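Local coordinates for oxidoreductase, 2OG-Fe oxygenase family protein, putative, expressed (Oryza sativa subsp. japonica, PDB 5XEG) that probably acts as an iron(II)- and 2-oxoglutarate-dependent dioxygenase, an AlkB-family protein whose oxygenase domain this chain holds, at residues Ile29-Lys34 against Ser84-Phe89; Met58-Asn63 against Asp123-Asn128; Thr163-Tyr168 against Gly200-Lys205. One frame throughout, in Å; residues are numbered along the deposited sequence.

Interaction 1 of 3, residues Ile29-Lys34 against Ser84-Phe89; sequences IRRCQK and SIPEVF
Arg31 on helix 22-37 reaches across to Pro86, Val88 and Phe89 at the start of helix 87-107, joining two helices that pack on the outer side of the larger sheet of the double-stranded beta-helix (jelly-roll) fold. Carbon-to-carbon packing of the Arg31 chain on Phe89 makes up the inner part of the contact. The Arg31 chain is extended from CG to NE, and its CD lies 3.8 Å from Phe89 CE1, the methylene chain and the aromatic side chain sliding past each other in opposite directions. Deeper in, Cys32 SG touches Phe89 CE2 more loosely, at 4.5 Å. Phe89 continues inward onto Leu226 and Phe228, while Cys32 rests on Leu224, all on strand 223-229. The charged end of Arg31 also meets carbon here: Val88 CG1 lies over one face of the guanidinium, 3.9 Å from Arg31 NE, and Arg31 NH1 comes within 3.8 Å of Pro86 CB. The guanidinium is turned 70° from the plane of the Phe89 ring, with chi4 at -92°, and does not lie flat on it. Its charge is answered within its own helix, where NE forms a salt bridge with Asp27. Pro86 takes the N-cap position of helix 87-107, and its ring lies over Phe89, with Pro86 CG 3.8 Å above the plane of the Phe89 ring and over the ring centre.

Interaction 2 of 3, residues Met58-Asn63 against Asp123-Asn128; sequences MCLGKN and DICLVN. With AKG (2-oxoglutaric acid), chain B.
Leu60 sets its branched end against Cys125 and Val127: Leu60 CG lies 4.0 Å from Val127 CG2, and Leu60 CD1 rests on both that methyl and Cys125 SG. Next to it Met58 runs side by side with Val127, CG against CB at 4.0 Å. These four side chains share one face of the sheet. Toward the Cys59 side, Ile124, extended at both torsions (chi1 172°, chi2 164°), brings its CD1 into the hollow bounded by Cys59 SG, 3.8 Å away, and the Lys62 carbonyl. The backbones form an antiparallel ladder at the rim of the major sheet of the jelly roll, Met58 and Leu60 each exchanging two hydrogen bonds with Val127 and Cys125 respectively; strand 55-59 is one of its two outermost strands. Opposite Arg229, Asp123 and Ile124 form a classic beta bulge. Gly61 lies where the chains press close: a beta carbon there would fall 2.4 Å from Asp123 O. Lys62 N closes the ladder on that same oxygen at 2.9 Å, and the Lys62 chain runs alongside Asp123, CD 3.4 Å from OD2, without a salt bridge from NZ. At the far end Asn128 ND2 donates to 2-oxoglutarate O2 at 2.8 Å, while Asn128 OD1 accepts from Arg48.

Interaction 3 of 3, residues Thr163-Tyr168 against Gly200-Lys205; sequences TAEFLY and GVSRIK. With AKG (2-oxoglutaric acid), chain B.
Val201 is the apolar centre of the contact, with one methyl turned to each neighbour on the facing strand. Its CG1 packs 3.9 Å from Ala164 CB, and its CG2 lies at the edge of the Phe166 ring, 4.3 Å from CD1. The same CG2 touches C5 of the bound 2-oxoglutarate at 3.6 Å, while Ile204 CD1 lies beside Val201 CG1, also against Ala164 CB. Phe166 CG stands anti to the backbone N (chi1 -178°), which brings Phe166 CD1 obliquely to within 3.4 Å of Gly200 O. Around this core the backbones pair antiparallel in the minor sheet of the double-stranded beta-helix. Leu167 and Gly200 bond each other twice, and Ser202 is an extra residue between Val201 and Arg203, a beta bulge opposite Glu165. Glu165 O takes Ser202 N at 3.0 Å and, weakly, Ser202 OG, whereas Glu165 N bonds Arg203 O. On the outer face Lys205 NZ makes a short salt bridge of 2.5 Å with Glu165 OE2, coming from 44° above the carboxylate plane. Arg203 runs alongside Glu165, its CD 3.3 Å from OE2. With an alanine in place of Glu165, Lys205 NZ would probably lose its close carboxylate mate and the Arg203 chain would be left freer to turn. The strand pair thus gives the ligand a carbon surface on its inner face and keeps the Glu165-Lys205 charge pair on the outer one.

Interactions 1 and 2 adjoin, their centres 11 Å apart: Ile85 CD1 packs 3.7 Å from Asp123 C, and Ile85 CG1 lies equally close to Leu60 O, so the approach to helix 87-107 lies against the edge of the major sheet. Interaction 3 is on the opposite side of the chain's centre, about 20 Å from interaction 2 between centres. Interactions 2 and 3 nevertheless meet through 2-oxoglutarate, Asn128 holding the C1 carboxylate and Val201 touching C5 at the other end; Arg48, Tyr130 and Arg223 also hydrogen-bond it. The side chains of Leu126 and Phe166 are each about 6 Å from the bound manganese. Interaction 1 stays back, the side chain of Cys32 about 13 Å from the ligand.

Interaction 1 of 3, residues Ile29-Lys34 against Ser84-Phe89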
loop_
_atom_site.group_PDB
_atom_site.type_symbol
_atom_site.label_atom_id
_atom_site.label_comp_id
_atom_site.label_asym_id
_atom_site.label_seq_id
_atom_site.Cartn_x
_atom_site.Cartn_y
_atom_site.Cartn_z
ATOM N N ILE A 29 -0.568 12.650 4.939
ATOM C CA ILE A 29 -0.016 13.473 3.898
ATOM C C ILE A 29 1.018 14.409 4.462
ATOM O O ILE A 29 2.108 14.495 3.925
ATOM C CB ILE A 29 -1.113 14.294 3.125
ATOM C CG1 ILE A 29 -2.143 13.396 2.409
ATOM C CG2 ILE A 29 -0.436 15.283 2.140
ATOM C CD1 ILE A 29 -1.531 12.440 1.360
ATOM N N ARG A 30 0.688 15.152 5.536
ATOM C CA ARG A 30 1.644 16.080 6.111
ATOM C C ARG A 30 2.923 15.384 6.576
ATOM O O ARG A 30 3.985 15.887 6.298
ATOM C CB ARG A 30 1.007 16.949 7.224
ATOM C CG ARG A 30 0.004 17.960 6.695
ATOM C CD ARG A 30 -0.666 18.693 7.859
ATOM N NE ARG A 30 -1.691 19.639 7.439
ATOM C CZ ARG A 30 -2.704 20.057 8.231
ATOM N NH1 ARG A 30 -2.843 19.601 9.491
ATOM N NH2 ARG A 30 -3.616 20.917 7.757
ATOM N N ARG A 31 2.825 14.249 7.255
ATOM C CA ARG A 31 4.033 13.526 7.687
ATOM C C ARG A 31 4.883 13.027 6.494
ATOM O O ARG A 31 6.088 13.175 6.465
ATOM C CB ARG A 31 3.671 12.334 8.535
ATOM C CG ARG A 31 3.157 12.648 9.935
ATOM C CD ARG A 31 2.718 11.368 10.566
ATOM N NE ARG A 31 2.170 11.587 11.900
ATOM C CZ ARG A 31 2.884 11.525 13.025
ATOM N NH1 ARG A 31 4.193 11.259 13.031
ATOM N NH2 ARG A 31 2.266 11.725 14.173
ATOM N N CYS A 32 4.216 12.501 5.479
ATOM C CA CYS A 32 4.892 12.089 4.249
ATOM C C CYS A 32 5.504 13.212 3.428
ATOM O O CYS A 32 6.555 13.026 2.823
ATOM C CB CYS A 32 3.945 11.185 3.399
ATOM S SG CYS A 32 3.564 9.582 4.042
ATOM N N GLN A 33 4.874 14.417 3.395
ATOM C CA GLN A 33 5.460 15.548 2.761
ATOM C C GLN A 33 6.815 15.925 3.392
ATOM O O GLN A 33 7.815 16.221 2.667
ATOM C CB GLN A 33 4.514 16.742 2.794
ATOM C CG GLN A 33 3.335 16.596 1.876
ATOM C CD GLN A 33 2.294 17.644 2.123
ATOM O OE1 GLN A 33 2.151 18.126 3.259
ATOM N NE2 GLN A 33 1.573 18.008 1.098
ATOM N N LYS A 34 6.819 15.925 4.713
ATOM C CA LYS A 34 8.007 16.290 5.485
ATOM C C LYS A 34 9.084 15.183 5.454
ATOM O O LYS A 34 10.231 15.465 5.241
ATOM C CB LYS A 34 7.623 16.499 6.949
ATOM C CG LYS A 34 8.762 17.054 7.777
ATOM C CD LYS A 34 8.201 17.688 9.049
ATOM C CE LYS A 34 9.312 18.111 9.971
ATOM N NZ LYS A 34 9.965 19.356 9.473
ATOM N N SER A 84 11.744 6.091 10.726
ATOM C CA SER A 84 11.007 4.962 11.296
ATOM C C SER A 84 9.507 5.143 10.926
ATOM O O SER A 84 9.069 6.244 10.562
ATOM C CB SER A 84 11.205 4.843 12.794
ATOM O OG SER A 84 10.522 5.859 13.418
ATOM N N ILE A 85 8.756 4.062 11.029
ATOM C CA ILE A 85 7.305 4.117 10.805
ATOM C C ILE A 85 6.627 4.809 12.001
ATOM O O ILE A 85 6.757 4.344 13.141
ATOM C CB ILE A 85 6.720 2.704 10.666
ATOM C CG1 ILE A 85 7.387 1.942 9.504
ATOM C CG2 ILE A 85 5.204 2.744 10.506
ATOM C CD1 ILE A 85 7.146 0.459 9.480
ATOM N N PRO A 86 5.898 5.885 11.753
ATOM C CA PRO A 86 5.117 6.535 12.835
ATOM C C PRO A 86 4.240 5.543 13.535
ATOM O O PRO A 86 3.679 4.610 12.928
ATOM C CB PRO A 86 4.289 7.548 12.079
ATOM C CG PRO A 86 5.142 7.894 10.931
ATOM C CD PRO A 86 5.793 6.636 10.501
ATOM N N GLU A 87 4.149 5.667 14.849
ATOM C CA GLU A 87 3.302 4.733 15.624
ATOM C C GLU A 87 1.815 4.851 15.223
ATOM O O GLU A 87 1.065 3.857 15.167
ATOM C CB GLU A 87 3.507 4.990 17.120
ATOM C CG GLU A 87 4.927 4.582 17.556
ATOM C CD GLU A 87 5.217 4.751 19.050
ATOM O OE1 GLU A 87 5.060 5.890 19.574
ATOM O OE2 GLU A 87 5.615 3.742 19.693
ATOM N N VAL A 88 1.383 6.039 14.901
ATOM C CA VAL A 88 -0.000 6.182 14.440
ATOM C C VAL A 88 -0.279 5.322 13.202
ATOM O O VAL A 88 -1.388 4.779 13.047
ATOM C CB VAL A 88 -0.430 7.636 14.239
ATOM C CG1 VAL A 88 0.397 8.359 13.187
ATOM C CG2 VAL A 88 -1.921 7.708 13.853
ATOM N N PHE A 89 0.719 5.198 12.307
ATOM C CA PHE A 89 0.503 4.398 11.069
ATOM C C PHE A 89 0.289 2.939 11.420
ATOM O O PHE A 89 -0.631 2.295 10.909
ATOM C CB PHE A 89 1.711 4.512 10.137
ATOM C CG PHE A 89 1.852 5.851 9.427
ATOM C CD1 PHE A 89 1.081 6.957 9.745
ATOM C CD2 PHE A 89 2.832 6.018 8.459
ATOM C CE1 PHE A 89 1.276 8.157 9.102
ATOM C CE2 PHE A 89 3.015 7.217 7.795
ATOM C CZ PHE A 89 2.274 8.308 8.145
#

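Interaction 2 of 3, residues Met58-Asn63 against Asp123-Asn128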
loop_
_atom_site.group_PDB
_atom_site.type_symbol
_atom_site.label_atom_id
_atom_site.label_comp_id
_atom_site.label_asym_id
_atom_site.label_seq_id
_atom_site.Cartn_x
_atom_site.Cartn_y
_atom_site.Cartn_z
ATOM N N MET A 58 9.729 6.022 -1.285
ATOM C CA MET A 58 10.642 6.024 -0.144
ATOM C C MET A 58 10.135 5.058 0.845
ATOM O O MET A 58 8.921 4.752 0.866
ATOM C CB MET A 58 10.750 7.427 0.495
ATOM C CG MET A 58 9.512 8.019 1.096
ATOM S SD MET A 58 9.786 9.378 2.379
ATOM C CE MET A 58 10.419 8.343 3.636
ATOM N N CYS A 59 11.056 4.518 1.639
ATOM C CA CYS A 59 10.698 3.545 2.640
ATOM C C CYS A 59 10.697 4.156 4.018
ATOM O O CYS A 59 11.497 5.074 4.297
ATOM C CB CYS A 59 11.643 2.367 2.592
ATOM S SG CYS A 59 11.445 1.393 1.028
ATOM N N LEU A 60 9.824 3.622 4.875
ATOM C CA LEU A 60 9.915 3.858 6.349
ATOM C C LEU A 60 10.157 2.530 7.050
ATOM O O LEU A 60 9.662 1.529 6.595
ATOM C CB LEU A 60 8.628 4.473 6.892
ATOM C CG LEU A 60 8.024 5.574 6.056
ATOM C CD1 LEU A 60 6.628 5.938 6.588
ATOM C CD2 LEU A 60 8.927 6.785 6.106
ATOM N N GLY A 61 10.931 2.538 8.148
ATOM C CA GLY A 61 11.304 1.318 8.854
ATOM C C GLY A 61 12.503 0.708 8.179
ATOM O O GLY A 61 13.528 1.388 8.030
ATOM N N LYS A 62 12.366 -0.508 7.666
ATOM C CA LYS A 62 13.374 -1.090 6.830
ATOM C C LYS A 62 13.379 -0.510 5.435
ATOM O O LYS A 62 12.379 -0.027 4.939
ATOM C CB LYS A 62 13.217 -2.595 6.752
ATOM C CG LYS A 62 13.460 -3.235 8.091
ATOM C CD LYS A 62 12.820 -4.606 8.121
ATOM C CE LYS A 62 13.251 -5.482 6.964
ATOM N NZ LYS A 62 14.739 -5.536 6.827
ATOM N N ASN A 63 14.536 -0.523 4.809
ATOM C CA ASN A 63 14.610 -0.107 3.456
ATOM C C ASN A 63 14.416 -1.291 2.572
ATOM O O ASN A 63 15.033 -2.356 2.824
ATOM C CB ASN A 63 15.968 0.484 3.121
ATOM C CG ASN A 63 15.945 1.131 1.755
ATOM O OD1 ASN A 63 15.171 2.027 1.506
ATOM N ND2 ASN A 63 16.767 0.640 0.851
ATOM N N ASP A 123 7.219 -3.854 9.682
ATOM C CA ASP A 123 8.525 -3.225 9.857
ATOM C C ASP A 123 8.969 -2.582 8.593
ATOM O O ASP A 123 10.085 -2.014 8.563
ATOM C CB ASP A 123 9.599 -4.198 10.390
ATOM C CG ASP A 123 9.699 -5.465 9.607
ATOM O OD1 ASP A 123 9.064 -5.645 8.560
ATOM O OD2 ASP A 123 10.489 -6.308 10.005
ATOM N N ILE A 124 8.103 -2.595 7.550
ATOM C CA ILE A 124 8.361 -1.687 6.431
ATOM C C ILE A 124 7.096 -1.059 5.943
ATOM O O ILE A 124 6.065 -1.719 5.932
ATOM C CB ILE A 124 9.062 -2.346 5.232
ATOM C CG1 ILE A 124 9.099 -1.343 4.024
ATOM C CG2 ILE A 124 8.353 -3.608 4.839
ATOM C CD1 ILE A 124 10.042 -1.602 2.878
ATOM N N CYS A 125 7.226 0.204 5.537
ATOM C CA CYS A 125 6.220 0.892 4.823
ATOM C C CYS A 125 6.822 1.453 3.540
ATOM O O CYS A 125 7.721 2.329 3.576
ATOM C CB CYS A 125 5.676 1.956 5.654
ATOM S SG CYS A 125 4.406 2.981 4.852
ATOM N N LEU A 126 6.366 0.940 2.406
ATOM C CA LEU A 126 6.794 1.524 1.169
ATOM C C LEU A 126 5.766 2.638 0.855
ATOM O O LEU A 126 4.532 2.383 0.785
ATOM C CB LEU A 126 6.767 0.473 0.104
ATOM C CG LEU A 126 7.524 0.623 -1.183
ATOM C CD1 LEU A 126 7.184 -0.589 -2.053
ATOM C CD2 LEU A 126 7.294 1.936 -1.895
ATOM N N VAL A 127 6.284 3.838 0.671
ATOM C CA VAL A 127 5.536 4.990 0.263
ATOM C C VAL A 127 5.827 5.273 -1.205
ATOM O O VAL A 127 6.961 5.644 -1.578
ATOM C CB VAL A 127 5.925 6.217 1.119
ATOM C CG1 VAL A 127 4.954 7.381 0.881
ATOM C CG2 VAL A 127 5.977 5.792 2.592
ATOM N N ASN A 128 4.775 5.126 -2.016
ATOM C CA ASN A 128 4.789 5.327 -3.441
ATOM C C ASN A 128 4.023 6.610 -3.756
ATOM O O ASN A 128 2.855 6.764 -3.331
ATOM C CB ASN A 128 4.040 4.157 -4.127
ATOM C CG ASN A 128 4.759 2.851 -4.040
ATOM O OD1 ASN A 128 5.890 2.723 -4.535
ATOM N ND2 ASN A 128 4.123 1.858 -3.441
HETATM C C1 AKG B . 3.931 -1.845 -4.350
HETATM O O1 AKG B . 4.463 -2.930 -4.030
HETATM O O2 AKG B . 4.582 -0.778 -4.403
HETATM C C2 AKG B . 2.508 -1.821 -4.674
HETATM O O5 AKG B . 1.978 -2.798 -5.176
HETATM C C3 AKG B . 1.695 -0.583 -4.383
HETATM C C4 AKG B . 0.451 -0.574 -5.262
HETATM C C5 AKG B . -0.329 0.697 -5.022
HETATM O O3 AKG B . -1.496 0.608 -4.584
HETATM O O4 AKG B . 0.224 1.792 -5.269
#

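Interaction 3 of 3, residues Thr163-Tyr168 against Gly200-Lys205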
loop_
_atom_site.group_PDB
_atom_site.type_symbol
_atom_site.label_atom_id
_atom_site.label_comp_id
_atom_site.label_asym_id
_atom_site.label_seq_id
_atom_site.Cartn_x
_atom_site.Cartn_y
_atom_site.Cartn_z
ATOM N N THR A 163 -7.810 8.566 -7.326
ATOM C CA THR A 163 -8.169 7.149 -7.399
ATOM C C THR A 163 -7.205 6.398 -8.270
ATOM O O THR A 163 -6.780 6.889 -9.353
ATOM C CB THR A 163 -9.590 7.041 -7.906
ATOM O OG1 THR A 163 -10.459 7.639 -6.953
ATOM C CG2 THR A 163 -10.015 5.598 -8.149
ATOM N N ALA A 164 -6.824 5.182 -7.837
ATOM C CA ALA A 164 -6.098 4.268 -8.728
ATOM C C ALA A 164 -7.023 3.155 -9.251
ATOM O O ALA A 164 -7.883 2.675 -8.500
ATOM C CB ALA A 164 -4.977 3.608 -7.959
ATOM N N GLU A 165 -6.828 2.765 -10.521
ATOM C CA GLU A 165 -7.368 1.506 -11.044
ATOM C C GLU A 165 -6.338 0.399 -10.651
ATOM O O GLU A 165 -5.223 0.438 -11.102
ATOM C CB GLU A 165 -7.607 1.627 -12.544
ATOM C CG GLU A 165 -8.567 2.757 -12.860
ATOM C CD GLU A 165 -8.988 2.923 -14.325
ATOM O OE1 GLU A 165 -8.786 2.018 -15.177
ATOM O OE2 GLU A 165 -9.641 3.957 -14.583
ATOM N N PHE A 166 -6.691 -0.461 -9.737
ATOM C CA PHE A 166 -5.779 -1.472 -9.213
ATOM C C PHE A 166 -6.122 -2.805 -9.824
ATOM O O PHE A 166 -7.287 -3.270 -9.748
ATOM C CB PHE A 166 -5.955 -1.501 -7.683
ATOM C CG PHE A 166 -5.070 -2.442 -6.955
ATOM C CD1 PHE A 166 -3.756 -2.084 -6.655
ATOM C CD2 PHE A 166 -5.551 -3.671 -6.509
ATOM C CE1 PHE A 166 -2.942 -2.961 -5.942
ATOM C CE2 PHE A 166 -4.726 -4.540 -5.818
ATOM C CZ PHE A 166 -3.464 -4.171 -5.485
ATOM N N LEU A 167 -5.130 -3.454 -10.405
ATOM C CA LEU A 167 -5.328 -4.768 -11.047
ATOM C C LEU A 167 -4.879 -5.874 -10.062
ATOM O O LEU A 167 -3.875 -5.715 -9.364
ATOM C CB LEU A 167 -4.445 -4.905 -12.286
ATOM C CG LEU A 167 -4.949 -4.510 -13.651
ATOM C CD1 LEU A 167 -6.016 -3.475 -13.628
ATOM C CD2 LEU A 167 -3.797 -4.268 -14.626
ATOM N N TYR A 168 -5.544 -7.018 -10.086
ATOM C CA TYR A 168 -5.120 -8.136 -9.240
ATOM C C TYR A 168 -5.556 -9.441 -9.821
ATOM O O TYR A 168 -6.624 -9.520 -10.445
ATOM C CB TYR A 168 -5.688 -8.037 -7.799
ATOM C CG TYR A 168 -7.160 -7.988 -7.671
ATOM C CD1 TYR A 168 -7.837 -6.835 -7.887
ATOM C CD2 TYR A 168 -7.894 -9.125 -7.268
ATOM C CE1 TYR A 168 -9.229 -6.746 -7.725
ATOM C CE2 TYR A 168 -9.279 -9.081 -7.129
ATOM C CZ TYR A 168 -9.955 -7.929 -7.354
ATOM O OH TYR A 168 -11.314 -7.879 -7.191
ATOM N N GLY A 200 -1.086 -4.554 -9.403
ATOM C CA GLY A 200 -0.417 -3.354 -9.895
ATOM C C GLY A 200 -1.433 -2.222 -10.118
ATOM O O GLY A 200 -2.592 -2.367 -9.795
ATOM N N VAL A 201 -0.949 -1.092 -10.634
ATOM C CA VAL A 201 -1.767 0.113 -10.801
ATOM C C VAL A 201 -1.747 0.437 -12.325
ATOM O O VAL A 201 -0.695 0.733 -12.870
ATOM C CB VAL A 201 -1.228 1.284 -9.951
ATOM C CG1 VAL A 201 -2.008 2.548 -10.284
ATOM C CG2 VAL A 201 -1.369 0.985 -8.489
ATOM N N SER A 202 -2.908 0.326 -12.978
ATOM C CA SER A 202 -2.971 0.513 -14.412
ATOM C C SER A 202 -3.171 1.936 -14.810
ATOM O O SER A 202 -2.868 2.312 -15.959
ATOM C CB SER A 202 -4.079 -0.362 -15.020
ATOM O OG SER A 202 -5.276 -0.139 -14.343
ATOM N N ARG A 203 -3.700 2.745 -13.895
ATOM C CA ARG A 203 -4.076 4.139 -14.227
ATOM C C ARG A 203 -4.340 4.881 -12.925
ATOM O O ARG A 203 -4.851 4.302 -11.933
ATOM C CB ARG A 203 -5.372 4.139 -15.043
ATOM C CG ARG A 203 -5.748 5.536 -15.561
ATOM C CD ARG A 203 -7.150 5.500 -16.118
ATOM N NE ARG A 203 -7.608 6.770 -16.724
ATOM C CZ ARG A 203 -7.216 7.146 -17.920
ATOM N NH1 ARG A 203 -6.317 6.401 -18.597
ATOM N NH2 ARG A 203 -7.729 8.256 -18.462
ATOM N N ILE A 204 -4.022 6.153 -12.922
ATOM C CA ILE A 204 -4.441 7.080 -11.914
ATOM C C ILE A 204 -5.583 7.911 -12.526
ATOM O O ILE A 204 -5.396 8.422 -13.624
ATOM C CB ILE A 204 -3.311 8.007 -11.439
ATOM C CG1 ILE A 204 -2.097 7.255 -10.937
ATOM C CG2 ILE A 204 -3.859 8.974 -10.373
ATOM C CD1 ILE A 204 -2.405 6.355 -9.784
ATOM N N LYS A 205 -6.738 8.012 -11.854
ATOM C CA LYS A 205 -7.868 8.827 -12.403
ATOM C C LYS A 205 -7.646 10.277 -12.033
ATOM O O LYS A 205 -7.673 10.641 -10.863
ATOM C CB LYS A 205 -9.196 8.301 -11.830
ATOM C CG LYS A 205 -9.466 6.855 -12.158
ATOM C CD LYS A 205 -10.906 6.539 -11.841
ATOM C CE LYS A 205 -11.222 5.087 -11.848
ATOM N NZ LYS A 205 -11.610 4.643 -13.199
HETATM C C1 AKG B . 3.931 -1.845 -4.350
HETATM O O1 AKG B . 4.463 -2.930 -4.030
HETATM O O2 AKG B . 4.582 -0.778 -4.403
HETATM C C2 AKG B . 2.508 -1.821 -4.674
HETATM O O5 AKG B . 1.978 -2.798 -5.176
HETATM C C3 AKG B . 1.695 -0.583 -4.383
HETATM C C4 AKG B . 0.451 -0.574 -5.262
HETATM C C5 AKG B . -0.329 0.697 -5.022
HETATM O O3 AKG B . -1.496 0.608 -4.584
HETATM O O4 AKG B . 0.224 1.792 -5.269
#